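Long-range contacts in beta-galactosidase (Trichoderma reesei, PDB 3OGV), which probably hydrolyses terminal non-reducing beta-D-galactose residues of beta-D-galactosides, as a member of glycosyl hydrolase family 35: residues 72-77 with 110-115; 44-49 with 320-325; 213-218 with 276-281. One frame throughout, in Å; residues are numbered along the deposited sequence.

In the fold
All three contacts lie in the barrel domain and converge on the bound thiogalactoside. Contacts 1 and 2, centres about 8 Å apart, meet where strand 38-47 runs beside strand 72-76: Arg114 NH2 makes a salt bridge to Glu46 OE2 (2.8 Å). The other end of the same guanidinium reaches contact 3, about 13 Å from contact 1 between centres, with Arg114 NH1 2.9 Å from Glu278 OE2. Arg114 therefore links the carboxylates of Glu46 and Glu278 next to the sugar site. Contacts 2 and 3, about 12 Å apart between centres, are joined through neighbouring strands 318-321 and 275-280, where Asn320 O lies 2.8 Å from Phe279 N. Along the chain, contact 2 encloses the other two.

Contact 1. Residues 72-77 with 110-115. With PTQ (2-phenylethyl 1-thio-beta-D-galactopyranoside), chain E.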
loop_
_atom_site.group_PDB
_atom_site.type_symbol
_atom_site.label_atom_id
_atom_site.label_comp_id
_atom_site.label_asym_id
_atom_site.label_seq_id
_atom_site.Cartn_x
_atom_site.Cartn_y
_atom_site.Cartn_z
ATOM N N THR A 72 5.710 7.997 11.118
ATOM C CA THR A 72 5.590 6.532 11.375
ATOM C C THR A 72 5.132 5.889 10.068
ATOM O O THR A 72 4.502 6.466 9.213
ATOM C CB THR A 72 4.521 6.379 12.485
ATOM O OG1 THR A 72 4.963 7.076 13.647
ATOM C CG2 THR A 72 4.285 4.928 12.868
ATOM N N VAL A 73 5.505 4.582 10.007
ATOM C CA VAL A 73 4.983 3.608 9.001
ATOM C C VAL A 73 4.433 2.376 9.775
ATOM O O VAL A 73 5.070 1.935 10.714
ATOM C CB VAL A 73 6.118 3.270 7.995
ATOM C CG1 VAL A 73 5.856 1.921 7.222
ATOM C CG2 VAL A 73 6.248 4.426 6.965
ATOM N N SER A 74 3.312 1.957 9.236
ATOM C CA SER A 74 2.701 0.708 9.715
ATOM C C SER A 74 2.921 -0.383 8.689
ATOM O O SER A 74 2.753 -0.103 7.492
ATOM C CB SER A 74 1.222 1.015 10.000
ATOM O OG SER A 74 0.456 -0.180 10.216
ATOM N N PHE A 75 3.246 -1.624 9.122
ATOM C CA PHE A 75 3.483 -2.675 8.159
ATOM C C PHE A 75 2.963 -3.993 8.619
ATOM O O PHE A 75 2.989 -4.314 9.815
ATOM C CB PHE A 75 5.009 -2.827 7.870
ATOM C CG PHE A 75 5.820 -3.351 9.022
ATOM C CD1 PHE A 75 6.301 -2.540 10.047
ATOM C CD2 PHE A 75 6.256 -4.731 9.008
ATOM C CE1 PHE A 75 7.066 -3.042 11.088
ATOM C CE2 PHE A 75 7.010 -5.214 10.083
ATOM C CZ PHE A 75 7.459 -4.396 11.126
ATOM N N TYR A 76 2.475 -4.772 7.668
ATOM C CA TYR A 76 2.202 -6.223 7.857
ATOM C C TYR A 76 3.388 -7.049 7.610
ATOM O O TYR A 76 4.289 -6.717 6.783
ATOM C CB TYR A 76 1.041 -6.670 6.972
ATOM C CG TYR A 76 -0.349 -6.238 7.345
ATOM C CD1 TYR A 76 -0.854 -6.379 8.688
ATOM C CD2 TYR A 76 -1.286 -5.826 6.404
ATOM C CE1 TYR A 76 -2.184 -6.047 8.970
ATOM C CE2 TYR A 76 -2.575 -5.515 6.642
ATOM C CZ TYR A 76 -3.016 -5.639 7.998
ATOM O OH TYR A 76 -4.307 -5.275 8.234
ATOM N N VAL A 77 3.395 -8.290 8.162
ATOM C CA VAL A 77 4.269 -9.394 7.746
ATOM C C VAL A 77 3.364 -10.540 7.284
ATOM O O VAL A 77 2.321 -10.789 7.903
ATOM C CB VAL A 77 5.112 -9.896 8.893
ATOM C CG1 VAL A 77 6.050 -10.993 8.483
ATOM C CG2 VAL A 77 5.939 -8.675 9.499
ATOM N N TYR A 110 9.488 6.000 12.709
ATOM C CA TYR A 110 9.164 4.933 13.705
ATOM C C TYR A 110 8.180 3.969 13.001
ATOM O O TYR A 110 7.553 4.264 12.002
ATOM C CB TYR A 110 8.547 5.524 14.947
ATOM C CG TYR A 110 9.593 6.294 15.746
ATOM C CD1 TYR A 110 10.692 5.652 16.262
ATOM C CD2 TYR A 110 9.387 7.676 16.011
ATOM C CE1 TYR A 110 11.663 6.337 17.086
ATOM C CE2 TYR A 110 10.366 8.295 16.818
ATOM C CZ TYR A 110 11.426 7.660 17.308
ATOM O OH TYR A 110 12.380 8.351 18.087
ATOM N N LEU A 111 8.049 2.758 13.636
ATOM C CA LEU A 111 7.206 1.714 12.996
ATOM C C LEU A 111 6.130 1.156 13.935
ATOM O O LEU A 111 6.413 0.888 15.141
ATOM C CB LEU A 111 8.102 0.560 12.548
ATOM C CG LEU A 111 9.125 0.891 11.425
ATOM C CD1 LEU A 111 10.008 -0.322 11.191
ATOM C CD2 LEU A 111 8.413 1.334 10.159
ATOM N N LEU A 112 4.967 0.862 13.383
ATOM C CA LEU A 112 3.912 0.059 13.993
ATOM C C LEU A 112 3.968 -1.332 13.297
ATOM O O LEU A 112 3.692 -1.392 12.074
ATOM C CB LEU A 112 2.560 0.753 13.755
ATOM C CG LEU A 112 1.288 -0.166 13.861
ATOM C CD1 LEU A 112 1.240 -0.957 15.162
ATOM C CD2 LEU A 112 0.039 0.751 13.780
ATOM N N ALA A 113 4.384 -2.334 14.052
ATOM C CA ALA A 113 4.520 -3.703 13.450
ATOM C C ALA A 113 3.231 -4.493 13.604
ATOM O O ALA A 113 2.656 -4.523 14.749
ATOM C CB ALA A 113 5.604 -4.399 14.227
ATOM N N ARG A 114 2.775 -5.093 12.530
ATOM C CA ARG A 114 1.473 -5.784 12.514
ATOM C C ARG A 114 1.732 -7.196 11.909
ATOM O O ARG A 114 1.422 -7.400 10.700
ATOM C CB ARG A 114 0.382 -5.007 11.750
ATOM C CG ARG A 114 0.426 -3.486 12.150
ATOM C CD ARG A 114 -0.833 -2.771 11.821
ATOM N NE ARG A 114 -1.245 -2.798 10.426
ATOM C CZ ARG A 114 -2.478 -2.747 9.989
ATOM N NH1 ARG A 114 -3.560 -2.927 10.760
ATOM N NH2 ARG A 114 -2.734 -2.614 8.658
ATOM N N PRO A 115 2.272 -8.143 12.680
ATOM C CA PRO A 115 2.694 -9.429 12.082
ATOM C C PRO A 115 1.569 -10.465 11.979
ATOM O O PRO A 115 1.914 -11.618 11.562
ATOM C CB PRO A 115 3.872 -9.864 12.978
ATOM C CG PRO A 115 3.460 -9.361 14.325
ATOM C CD PRO A 115 2.769 -7.993 14.049
HETATM C C1 PTQ E . -9.116 -3.985 6.705
HETATM O O1 PTQ E . -9.540 -3.919 5.320
HETATM S S1 PTQ E . -10.606 -4.512 7.650
HETATM C C2 PTQ E . -8.006 -4.948 6.957
HETATM O O2 PTQ E . -7.556 -4.917 8.282
HETATM C C3 PTQ E . -6.837 -4.794 5.983
HETATM O O3 PTQ E . -5.960 -5.875 6.104
HETATM C C4 PTQ E . -7.343 -4.613 4.565
HETATM O O4 PTQ E . -7.889 -5.914 4.176
HETATM C C5 PTQ E . -8.387 -3.565 4.410
HETATM O O5 PTQ E . -8.080 -3.060 2.127
HETATM C C6 PTQ E . -9.126 -3.380 3.126
HETATM C C7 PTQ E . -11.745 -3.147 7.307
HETATM C C8 PTQ E . -13.164 -3.440 7.718
HETATM C C9 PTQ E . -14.076 -2.328 7.383
HETATM C C10 PTQ E . -14.707 -2.301 6.144
HETATM C C11 PTQ E . -15.520 -1.189 5.838
HETATM C C12 PTQ E . -15.666 -0.142 6.776
HETATM C C13 PTQ E . -14.990 -0.206 7.969
HETATM C C14 PTQ E . -14.182 -1.232 8.251
#
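Tyr76 OH, at the end of a ring that lies against the guanidinium of Arg114, is gripped from two quarters: it accepts a hydrogen bond from O3 of the bound thiogalactoside PTQ (2.8 Å) and is also bonded to Asn179. The segments are adjacent parallel strands of the TIM barrel, joined by a beta-alpha-beta connection through helix 98-107. Their ladder includes Val73 N to Tyr110 O and Arg114 N to Phe75 O. Tyr76 and Arg114 stack almost flat, planes 17° apart and centres 4.0 Å apart, with NH2 of Arg114 3.1 Å from CZ of Tyr76. A bend at chi3 (-58°) brings the guanidinium over the ring, and salt bridges to Glu46 and Glu278 fix its rotation. Tyrosine suits this place by offering a face to the cation and a hydroxyl to the sugar. With a phenylalanine in its place, PTQ O3 and the side chain of Asn179 would probably lose the hydroxyl they share. Phe75 points to the other side of the sheet, packing on Leu111 and the small Ala113, whose CA sits over the phenyl face 4.0 Å from the centroid of the Phe75 ring.

Contact 2. Residues 44-49 with 320-325. With PTQ (2-phenylethyl 1-thio-beta-D-galactopyranoside), chain E.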
loop_
_atom_site.group_PDB
_atom_site.type_symbol
_atom_site.label_atom_id
_atom_site.label_comp_id
_atom_site.label_asym_id
_atom_site.label_seq_id
_atom_site.Cartn_x
_atom_site.Cartn_y
_atom_site.Cartn_z
ATOM N N SER A 44 0.890 8.280 10.332
ATOM C CA SER A 44 1.557 7.072 9.807
ATOM C C SER A 44 0.933 6.717 8.454
ATOM O O SER A 44 -0.207 6.995 8.156
ATOM C CB SER A 44 1.215 5.942 10.825
ATOM O OG SER A 44 1.794 4.683 10.387
ATOM N N GLY A 45 1.865 6.058 7.738
ATOM C CA GLY A 45 1.393 5.489 6.386
ATOM C C GLY A 45 1.703 3.951 6.358
ATOM O O GLY A 45 2.719 3.523 6.769
ATOM N N GLU A 46 0.727 3.263 5.704
ATOM C CA GLU A 46 0.920 1.808 5.612
ATOM C C GLU A 46 1.839 1.497 4.409
ATOM O O GLU A 46 1.542 1.977 3.266
ATOM C CB GLU A 46 -0.483 1.180 5.409
ATOM C CG GLU A 46 -0.339 -0.337 5.450
ATOM C CD GLU A 46 -0.534 -0.893 6.863
ATOM O OE1 GLU A 46 -0.790 -0.149 7.851
ATOM O OE2 GLU A 46 -0.526 -2.166 6.992
ATOM N N VAL A 47 2.785 0.586 4.611
ATOM C CA VAL A 47 3.723 0.069 3.595
ATOM C C VAL A 47 3.913 -1.423 3.900
ATOM O O VAL A 47 4.137 -1.769 5.095
ATOM C CB VAL A 47 5.081 0.726 3.680
ATOM C CG1 VAL A 47 6.117 0.166 2.750
ATOM C CG2 VAL A 47 4.943 2.271 3.478
ATOM N N HIS A 48 3.871 -2.287 2.900
ATOM C CA HIS A 48 4.038 -3.754 3.119
ATOM C C HIS A 48 5.394 -4.191 2.536
ATOM O O HIS A 48 5.489 -4.262 1.300
ATOM C CB HIS A 48 2.865 -4.515 2.550
ATOM C CG HIS A 48 1.582 -4.200 3.199
ATOM N ND1 HIS A 48 0.382 -4.499 2.687
ATOM C CD2 HIS A 48 1.358 -3.534 4.388
ATOM C CE1 HIS A 48 -0.590 -4.059 3.504
ATOM N NE2 HIS A 48 0.010 -3.459 4.542
ATOM N N PRO A 49 6.349 -4.552 3.352
ATOM C CA PRO A 49 7.689 -4.798 2.786
ATOM C C PRO A 49 7.687 -5.973 1.819
ATOM O O PRO A 49 8.435 -5.961 0.830
ATOM C CB PRO A 49 8.568 -5.111 4.033
ATOM C CG PRO A 49 7.581 -5.374 5.148
ATOM C CD PRO A 49 6.307 -4.519 4.845
ATOM N N ASN A 320 -3.317 6.360 10.940
ATOM C CA ASN A 320 -2.567 5.623 9.897
ATOM C C ASN A 320 -3.411 5.441 8.668
ATOM O O ASN A 320 -4.556 5.063 8.685
ATOM C CB ASN A 320 -2.213 4.198 10.422
ATOM C CG ASN A 320 -1.466 3.363 9.411
ATOM O OD1 ASN A 320 -0.411 3.779 8.863
ATOM N ND2 ASN A 320 -2.022 2.185 9.108
ATOM N N ILE A 321 -2.785 5.853 7.562
ATOM C CA ILE A 321 -3.443 5.820 6.194
ATOM C C ILE A 321 -3.081 4.501 5.432
ATOM O O ILE A 321 -1.942 4.256 5.110
ATOM C CB ILE A 321 -2.940 7.048 5.383
ATOM C CG1 ILE A 321 -3.235 8.386 6.147
ATOM C CG2 ILE A 321 -3.624 7.043 3.992
ATOM C CD1 ILE A 321 -4.634 8.590 6.654
ATOM N N TYR A 322 -4.167 3.732 5.229
ATOM C CA TYR A 322 -4.025 2.399 4.585
ATOM C C TYR A 322 -4.679 2.524 3.191
ATOM O O TYR A 322 -5.871 2.805 3.082
ATOM C CB TYR A 322 -4.842 1.388 5.412
ATOM C CG TYR A 322 -4.659 -0.055 4.872
ATOM C CD1 TYR A 322 -5.242 -0.433 3.671
ATOM C CD2 TYR A 322 -3.886 -0.972 5.571
ATOM C CE1 TYR A 322 -5.007 -1.751 3.165
ATOM C CE2 TYR A 322 -3.663 -2.297 5.097
ATOM C CZ TYR A 322 -4.208 -2.604 3.846
ATOM O OH TYR A 322 -3.926 -3.912 3.367
ATOM N N MET A 323 -3.899 2.349 2.112
ATOM C CA MET A 323 -2.438 2.241 1.967
ATOM C C MET A 323 -1.796 3.662 1.722
ATOM O O MET A 323 -2.551 4.540 1.211
ATOM C CB MET A 323 -2.072 1.396 0.726
ATOM C CG MET A 323 -2.482 -0.102 0.832
ATOM S SD MET A 323 -1.807 -0.956 2.268
ATOM C CE MET A 323 -0.036 -1.065 1.828
ATOM N N THR A 324 -0.554 3.796 2.059
ATOM C CA THR A 324 0.209 5.018 1.617
ATOM C C THR A 324 1.090 4.645 0.419
ATOM O O THR A 324 1.071 5.412 -0.566
ATOM C CB THR A 324 1.005 5.622 2.788
ATOM O OG1 THR A 324 -0.018 6.048 3.720
ATOM C CG2 THR A 324 1.781 6.832 2.341
ATOM N N PHE A 325 1.738 3.462 0.441
ATOM C CA PHE A 325 2.350 2.905 -0.761
ATOM C C PHE A 325 1.912 1.428 -0.796
ATOM O O PHE A 325 2.154 0.726 0.172
ATOM C CB PHE A 325 3.910 2.939 -0.687
ATOM C CG PHE A 325 4.566 2.115 -1.717
ATOM C CD1 PHE A 325 4.521 2.454 -3.062
ATOM C CD2 PHE A 325 5.187 0.937 -1.346
ATOM C CE1 PHE A 325 5.153 1.613 -4.008
ATOM C CE2 PHE A 325 5.811 0.144 -2.277
ATOM C CZ PHE A 325 5.761 0.466 -3.640
HETATM C C1 PTQ E . -9.116 -3.985 6.705
HETATM O O1 PTQ E . -9.540 -3.919 5.320
HETATM S S1 PTQ E . -10.606 -4.512 7.650
HETATM C C2 PTQ E . -8.006 -4.948 6.957
HETATM O O2 PTQ E . -7.556 -4.917 8.282
HETATM C C3 PTQ E . -6.837 -4.794 5.983
HETATM O O3 PTQ E . -5.960 -5.875 6.104
HETATM C C4 PTQ E . -7.343 -4.613 4.565
HETATM O O4 PTQ E . -7.889 -5.914 4.176
HETATM C C5 PTQ E . -8.387 -3.565 4.410
HETATM O O5 PTQ E . -8.080 -3.060 2.127
HETATM C C6 PTQ E . -9.126 -3.380 3.126
HETATM C C7 PTQ E . -11.745 -3.147 7.307
HETATM C C8 PTQ E . -13.164 -3.440 7.718
HETATM C C9 PTQ E . -14.076 -2.328 7.383
HETATM C C10 PTQ E . -14.707 -2.301 6.144
HETATM C C11 PTQ E . -15.520 -1.189 5.838
HETATM C C12 PTQ E . -15.666 -0.142 6.776
HETATM C C13 PTQ E . -14.990 -0.206 7.969
HETATM C C14 PTQ E . -14.182 -1.232 8.251
HETATM O O HOH W 1 3.236 -1.762 0.237
#
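Glu46 meets Asn320 with its carboxylate turned 51° from the amide plane, yet Glu46 OE1 sits close to that plane, and Asn320 ND2 donates to it (2.9 Å), meeting the oxygen nearly end-on. CG of Glu46 stands anti to the backbone N, and a bend at chi2 (92°) then turns the carboxylate so that both oxygens are used. OE1 also takes the hydroxyl of Ser74. OE2 offers its anti lone pair to NE2 of His48 in the plane of the imidazole (2.8 Å), besides a salt bridge to Arg114. Four donors thus hold the buried carboxylate, and its charge would probably be steadied by the arginine. The amide of Asn320 serves a second partner: Ser44 OG donates to Asn320 OD1 at 2.8 Å, from above the carbonyl plane. Ser44 and Asn320, with Glu46 close by, stand where strands 38-47 and 318-321, the first and last of the TIM barrel, pair in parallel and close it. Beyond the pairing, a cis peptide joins Tyr322 to Met323. The flexible thioether of Met323 curls over one face of His48, its CE 3.5 Å from the centroid of the His48 ring. Tyr322 meets the same ring at its edge, OH lying 3.3 Å from His48 CE1 and hydrogen-bonded to Tyr342, and its own ring passes beside the galactose. Gly45 suits its place because a CB there would clash with Thr324 OG1. Farther along, one water accepts from His48 N and donates to Phe325 O (2.7 Å from the water).

Contact 3. Residues 213-218 with 276-281; sequences INNDAF and LVEFQG. With PTQ (2-phenylethyl 1-thio-beta-D-galactopyranoside), chain E.
Val277 divides its two methyls among three neighbours, Ile213 and the two residues after it. Its CG2 packs 3.7 Å from CD1 of Ile213 and also rests on Asn214 O, whereas CG1 lies 3.7 Å from CB of Asn215; a beta-branched valine can thus touch the loop with both methyls at once. Next comes Glu278, whose chain extends beyond CG to carry the carboxylate to the sugar. Its OE2 is gripped three times: by PTQ O2 (2.8 Å), by the salt bridge from Arg114 NH1, and by Asn215 ND2 (2.9 Å), which approaches from above the carboxylate plane in a rather bent bond (131°). Asn215 delivers that amide with CG held between its backbone N and carbonyl carbon, and its ends are further fixed by Asn179 and Glu180, so it acts as a second-shell clamp in the galactose site. OE1 of Glu278, bonded to Tyr240, lies 3.1 Å from the anomeric carbon C1 of PTQ, a placement consistent with the nucleophile of a retaining galactosidase. Phe279 then turns outward onto helix 301-313, and the segment runs on in strand 275-280, between strands 236-239 and 318-321 of the TIM barrel.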
loop_
_atom_site.group_PDB
_atom_site.type_symbol
_atom_site.label_atom_id
_atom_site.label_comp_id
_atom_site.label_asym_id
_atom_site.label_seq_id
_atom_site.Cartn_x
_atom_site.Cartn_y
_atom_site.Cartn_z
ATOM N N ILE A 213 -1.707 -2.346 20.337
ATOM C CA ILE A 213 -2.830 -1.599 19.778
ATOM C C ILE A 213 -3.657 -2.478 18.845
ATOM O O ILE A 213 -3.030 -3.359 18.221
ATOM C CB ILE A 213 -2.322 -0.274 19.091
ATOM C CG1 ILE A 213 -3.469 0.679 18.774
ATOM C CG2 ILE A 213 -1.376 -0.635 17.906
ATOM C CD1 ILE A 213 -2.901 2.129 18.424
ATOM N N ASN A 214 -4.951 -2.313 18.826
ATOM C CA ASN A 214 -5.752 -3.132 17.925
ATOM C C ASN A 214 -6.412 -2.297 16.842
ATOM O O ASN A 214 -6.219 -1.076 16.776
ATOM C CB ASN A 214 -6.751 -4.033 18.721
ATOM C CG ASN A 214 -7.823 -3.266 19.392
ATOM O OD1 ASN A 214 -7.695 -2.047 19.654
ATOM N ND2 ASN A 214 -8.796 -3.995 19.909
ATOM N N ASN A 215 -7.249 -2.924 15.987
ATOM C CA ASN A 215 -7.781 -2.304 14.789
ATOM C C ASN A 215 -9.164 -2.810 14.492
ATOM O O ASN A 215 -9.442 -3.393 13.459
ATOM C CB ASN A 215 -6.803 -2.378 13.563
ATOM C CG ASN A 215 -6.687 -3.830 13.031
ATOM O OD1 ASN A 215 -6.572 -4.772 13.831
ATOM N ND2 ASN A 215 -6.594 -3.947 11.719
ATOM N N ASP A 216 -10.072 -2.580 15.461
ATOM C CA ASP A 216 -11.471 -3.023 15.313
ATOM C C ASP A 216 -12.110 -2.440 14.058
ATOM O O ASP A 216 -11.861 -1.243 13.758
ATOM C CB ASP A 216 -12.183 -2.575 16.640
ATOM C CG ASP A 216 -13.360 -3.381 17.066
ATOM O OD1 ASP A 216 -13.805 -4.334 16.381
ATOM O OD2 ASP A 216 -13.954 -2.990 18.149
ATOM N N ALA A 217 -12.979 -3.141 13.340
ATOM C CA ALA A 217 -13.563 -2.628 12.130
ATOM C C ALA A 217 -14.372 -1.396 12.332
ATOM O O ALA A 217 -14.469 -0.569 11.407
ATOM C CB ALA A 217 -14.410 -3.710 11.419
ATOM N N PHE A 218 -15.006 -1.298 13.499
ATOM C CA PHE A 218 -15.854 -0.190 13.849
ATOM C C PHE A 218 -15.716 -0.078 15.363
ATOM O O PHE A 218 -15.077 -0.887 16.011
ATOM C CB PHE A 218 -17.329 -0.468 13.408
ATOM C CG PHE A 218 -17.954 -1.653 14.103
ATOM C CD1 PHE A 218 -17.644 -2.922 13.676
ATOM C CD2 PHE A 218 -18.770 -1.492 15.234
ATOM C CE1 PHE A 218 -18.150 -4.118 14.401
ATOM C CE2 PHE A 218 -19.300 -2.631 15.918
ATOM C CZ PHE A 218 -18.934 -3.902 15.500
ATOM N N LEU A 276 -7.077 5.837 14.910
ATOM C CA LEU A 276 -7.596 5.251 13.694
ATOM C C LEU A 276 -6.417 4.521 13.116
ATOM O O LEU A 276 -5.502 5.068 12.436
ATOM C CB LEU A 276 -8.149 6.352 12.765
ATOM C CG LEU A 276 -9.398 7.008 13.265
ATOM C CD1 LEU A 276 -9.734 8.227 12.342
ATOM C CD2 LEU A 276 -10.603 6.010 13.306
ATOM N N VAL A 277 -6.359 3.179 13.366
ATOM C CA VAL A 277 -5.221 2.373 13.065
ATOM C C VAL A 277 -5.267 1.995 11.543
ATOM O O VAL A 277 -4.168 1.735 11.009
ATOM C CB VAL A 277 -5.188 1.106 13.960
ATOM C CG1 VAL A 277 -4.046 0.114 13.519
ATOM C CG2 VAL A 277 -4.876 1.639 15.339
ATOM N N GLU A 278 -6.418 2.038 10.897
ATOM C CA GLU A 278 -6.448 2.039 9.423
ATOM C C GLU A 278 -7.493 3.030 9.064
ATOM O O GLU A 278 -8.686 2.934 9.458
ATOM C CB GLU A 278 -6.836 0.682 8.824
ATOM C CG GLU A 278 -5.897 -0.415 9.173
ATOM C CD GLU A 278 -6.483 -1.732 8.644
ATOM O OE1 GLU A 278 -7.185 -1.751 7.655
ATOM O OE2 GLU A 278 -6.024 -2.754 9.168
ATOM N N PHE A 279 -7.153 4.018 8.215
ATOM C CA PHE A 279 -8.171 4.888 7.680
ATOM C C PHE A 279 -7.952 4.987 6.146
ATOM O O PHE A 279 -6.782 5.056 5.678
ATOM C CB PHE A 279 -8.120 6.340 8.287
ATOM C CG PHE A 279 -9.374 7.128 7.937
ATOM C CD1 PHE A 279 -10.562 6.926 8.587
ATOM C CD2 PHE A 279 -9.359 7.982 6.819
ATOM C CE1 PHE A 279 -11.687 7.611 8.226
ATOM C CE2 PHE A 279 -10.438 8.633 6.393
ATOM C CZ PHE A 279 -11.634 8.454 7.064
ATOM N N GLN A 280 -9.038 5.004 5.423
ATOM C CA GLN A 280 -9.046 4.915 3.939
ATOM C C GLN A 280 -8.067 5.827 3.234
ATOM O O GLN A 280 -8.167 7.092 3.380
ATOM C CB GLN A 280 -10.452 5.214 3.489
ATOM C CG GLN A 280 -10.696 5.096 2.035
ATOM C CD GLN A 280 -12.085 4.639 1.742
ATOM O OE1 GLN A 280 -13.066 5.015 2.392
ATOM N NE2 GLN A 280 -12.225 3.824 0.639
ATOM N N GLY A 281 -7.116 5.252 2.541
ATOM C CA GLY A 281 -6.145 5.934 1.656
ATOM C C GLY A 281 -6.344 5.486 0.201
ATOM O O GLY A 281 -5.539 5.948 -0.651
HETATM C C1 PTQ E . -9.116 -3.985 6.705
HETATM O O1 PTQ E . -9.540 -3.919 5.320
HETATM S S1 PTQ E . -10.606 -4.512 7.650
HETATM C C2 PTQ E . -8.006 -4.948 6.957
HETATM O O2 PTQ E . -7.556 -4.917 8.282
HETATM C C3 PTQ E . -6.837 -4.794 5.983
HETATM O O3 PTQ E . -5.960 -5.875 6.104
HETATM C C4 PTQ E . -7.343 -4.613 4.565
HETATM O O4 PTQ E . -7.889 -5.914 4.176
HETATM C C5 PTQ E . -8.387 -3.565 4.410
HETATM O O5 PTQ E . -8.080 -3.060 2.127
HETATM C C6 PTQ E . -9.126 -3.380 3.126
HETATM C C7 PTQ E . -11.745 -3.147 7.307
HETATM C C8 PTQ E . -13.164 -3.440 7.718
HETATM C C9 PTQ E . -14.076 -2.328 7.383
HETATM C C10 PTQ E . -14.707 -2.301 6.144
HETATM C C11 PTQ E . -15.520 -1.189 5.838
HETATM C C12 PTQ E . -15.666 -0.142 6.776
HETATM C C13 PTQ E . -14.990 -0.206 7.969
HETATM C C14 PTQ E . -14.182 -1.232 8.251
#